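Local coordinates for Myo-inositol-1-phosphate synthase-related protein (Thermotoga maritima MSB8, PDB 3CIN), which is related to myo-inositol-1-phosphate synthases and binds nicotinamide-adenine-dinucleotide, but is otherwise of unassigned function, at residues L336-R341 with A360-N365. Numbering follows the deposited sequence. Where two conformers were deposited one is given.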
loop_
_atom_site.group_PDB
_atom_site.type_symbol
_atom_site.label_atom_id
_atom_site.label_comp_id
_atom_site.label_asym_id
_atom_site.label_seq_id
_atom_site.Cartn_x
_atom_site.Cartn_y
_atom_site.Cartn_z
ATOM N N LEU A 336 17.150 20.944 -10.738
ATOM C CA LEU A 336 18.332 21.799 -10.872
ATOM C C LEU A 336 18.420 22.430 -12.279
ATOM O O LEU A 336 18.987 23.528 -12.442
ATOM C CB LEU A 336 19.606 21.003 -10.527
ATOM C CG LEU A 336 19.892 20.840 -9.031
ATOM C CD1 LEU A 336 21.050 19.840 -8.770
ATOM C CD2 LEU A 336 20.210 22.166 -8.339
ATOM N N VAL A 337 17.906 21.732 -13.292
ATOM C CA VAL A 337 17.925 22.251 -14.659
ATOM C C VAL A 337 17.143 23.573 -14.674
ATOM O O VAL A 337 17.501 24.491 -15.358
ATOM C CB VAL A 337 17.413 21.258 -15.659
ATOM C CG1 VAL A 337 17.343 21.900 -17.067
ATOM C CG2 VAL A 337 18.356 19.995 -15.678
ATOM N N ASP A 338 16.034 23.638 -13.943
ATOM C CA ASP A 338 15.282 24.910 -13.821
ATOM C C ASP A 338 16.009 25.934 -12.926
ATOM O O ASP A 338 16.105 27.114 -13.278
ATOM C CB ASP A 338 13.892 24.699 -13.218
ATOM C CG ASP A 338 12.848 24.259 -14.203
ATOM O OD1 ASP A 338 13.083 24.180 -15.447
ATOM O OD2 ASP A 338 11.684 24.028 -13.753
ATOM N N LEU A 339 16.466 25.481 -11.762
ATOM C CA LEU A 339 17.029 26.368 -10.731
ATOM C C LEU A 339 18.248 27.129 -11.226
ATOM O O LEU A 339 18.400 28.303 -10.922
ATOM C CB LEU A 339 17.387 25.604 -9.475
ATOM C CG LEU A 339 16.198 25.194 -8.649
ATOM C CD1 LEU A 339 16.580 24.052 -7.670
ATOM C CD2 LEU A 339 15.592 26.379 -7.908
ATOM N N VAL A 340 19.120 26.499 -12.006
ATOM C CA VAL A 340 20.225 27.243 -12.566
ATOM C C VAL A 340 19.782 28.337 -13.540
ATOM O O VAL A 340 20.386 29.410 -13.594
ATOM C CB VAL A 340 21.304 26.329 -13.231
ATOM C CG1 VAL A 340 21.912 25.348 -12.206
ATOM C CG2 VAL A 340 20.797 25.640 -14.503
ATOM N N ARG A 341 18.740 28.084 -14.331
ATOM C CA ARG A 341 18.243 29.089 -15.300
ATOM C C ARG A 341 17.492 30.191 -14.553
ATOM O O ARG A 341 17.625 31.365 -14.850
ATOM C CB ARG A 341 17.324 28.423 -16.312
ATOM C CG ARG A 341 18.064 27.380 -17.199
ATOM C CD ARG A 341 17.228 26.799 -18.237
ATOM N NE ARG A 341 16.205 25.901 -17.728
ATOM C CZ ARG A 341 15.201 25.409 -18.478
ATOM N NH1 ARG A 341 15.056 25.735 -19.784
ATOM N NH2 ARG A 341 14.323 24.606 -17.913
ATOM N N ALA A 360 9.735 28.641 -2.651
ATOM C CA ALA A 360 8.474 28.001 -2.235
ATOM C C ALA A 360 8.068 26.776 -3.061
ATOM O O ALA A 360 7.376 25.869 -2.549
ATOM C CB ALA A 360 7.371 29.017 -2.228
ATOM N N PHE A 361 8.421 26.768 -4.340
ATOM C CA PHE A 361 8.109 25.665 -5.186
ATOM C C PHE A 361 9.196 24.598 -5.150
ATOM O O PHE A 361 8.926 23.424 -5.077
ATOM C CB PHE A 361 7.904 26.067 -6.659
ATOM C CG PHE A 361 7.543 24.877 -7.538
ATOM C CD1 PHE A 361 6.305 24.240 -7.387
ATOM C CD2 PHE A 361 8.444 24.319 -8.414
ATOM C CE1 PHE A 361 6.006 23.075 -8.124
ATOM C CE2 PHE A 361 8.118 23.157 -9.178
ATOM C CZ PHE A 361 6.897 22.561 -9.018
ATOM N N TYR A 362 10.455 25.015 -5.242
ATOM C CA TYR A 362 11.539 24.065 -5.425
ATOM C C TYR A 362 12.187 23.434 -4.174
ATOM O O TYR A 362 12.951 22.461 -4.272
ATOM C CB TYR A 362 12.629 24.718 -6.304
ATOM C CG TYR A 362 12.214 24.921 -7.729
ATOM C CD1 TYR A 362 12.330 23.898 -8.670
ATOM C CD2 TYR A 362 11.718 26.092 -8.154
ATOM C CE1 TYR A 362 11.971 24.105 -9.992
ATOM C CE2 TYR A 362 11.339 26.299 -9.465
ATOM C CZ TYR A 362 11.439 25.302 -10.387
ATOM O OH TYR A 362 11.038 25.559 -11.681
ATOM N N MET A 363 11.874 23.994 -3.014
ATOM C CA MET A 363 12.594 23.684 -1.787
ATOM C C MET A 363 11.618 23.242 -0.754
ATOM O O MET A 363 10.509 23.794 -0.644
ATOM C CB MET A 363 13.324 24.915 -1.267
ATOM C CG MET A 363 14.332 25.512 -2.183
ATOM S SD MET A 363 15.775 24.471 -2.347
ATOM C CE MET A 363 16.738 25.226 -3.676
ATOM N N LYS A 364 12.029 22.241 0.032
ATOM C CA LYS A 364 11.158 21.872 1.110
ATOM C C LYS A 364 11.312 22.640 2.386
ATOM O O LYS A 364 10.435 22.548 3.199
ATOM C CB LYS A 364 11.061 20.393 1.352
ATOM C CG LYS A 364 12.306 19.633 1.479
ATOM C CD LYS A 364 11.941 18.192 1.774
ATOM C CE LYS A 364 13.128 17.335 2.048
ATOM N NZ LYS A 364 13.710 16.791 0.792
ATOM N N ASN A 365 12.354 23.468 2.534
ATOM C CA ASN A 365 12.393 24.465 3.593
ATOM C C ASN A 365 12.641 25.791 2.959
ATOM O O ASN A 365 13.783 26.231 2.934
ATOM C CB ASN A 365 13.523 24.103 4.557
ATOM C CG ASN A 365 13.650 25.035 5.726
ATOM O OD1 ASN A 365 12.819 25.915 5.975
ATOM N ND2 ASN A 365 14.778 24.874 6.459
#
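Tyr362 (chi1 -69°) and Asp338 each carry CG anti to the carbonyl carbon, beside the backbone N, and these torsions bring the phenol to the carboxylate. Tyr362 OH donates to Asp338 OD2 at 2.7 Å, reaching that oxygen on its anti side and out of the carboxylate plane. OD2 lies at the ring's edge, near its plane, and the carboxylate and ring planes stand 85° apart. OD2 also accepts the backbone N-H of Leu47, while Asp338 OD1 takes Arg341 NH2 at 2.8 Å in a salt bridge; three donors, one a guanidinium, meet the two oxygens, which would probably stabilise the charged form. Arg341 NE bonds to Val337 O (3.0 Å), holding the guanidinium back along its own helix, with Ala48 O and Ile53 O as further acceptors. The phenol is sandwiched: Leu339 CD2 sits 4.1 Å from the Tyr362 ring centroid, 29° off the normal, a CH-pi contact displaced toward CG, and Phe361 CD2 lies over the opposite face. Met363, bent at chi2, adds a looser apolar touch, its CE 4.2 Å from Leu339 CD1. The contact joins helix 328-348 to the end of helix 356-362, beside the parallel-sheet, NAD-binding Rossmann-type domain of this myo-inositol-1-phosphate synthase-related protein.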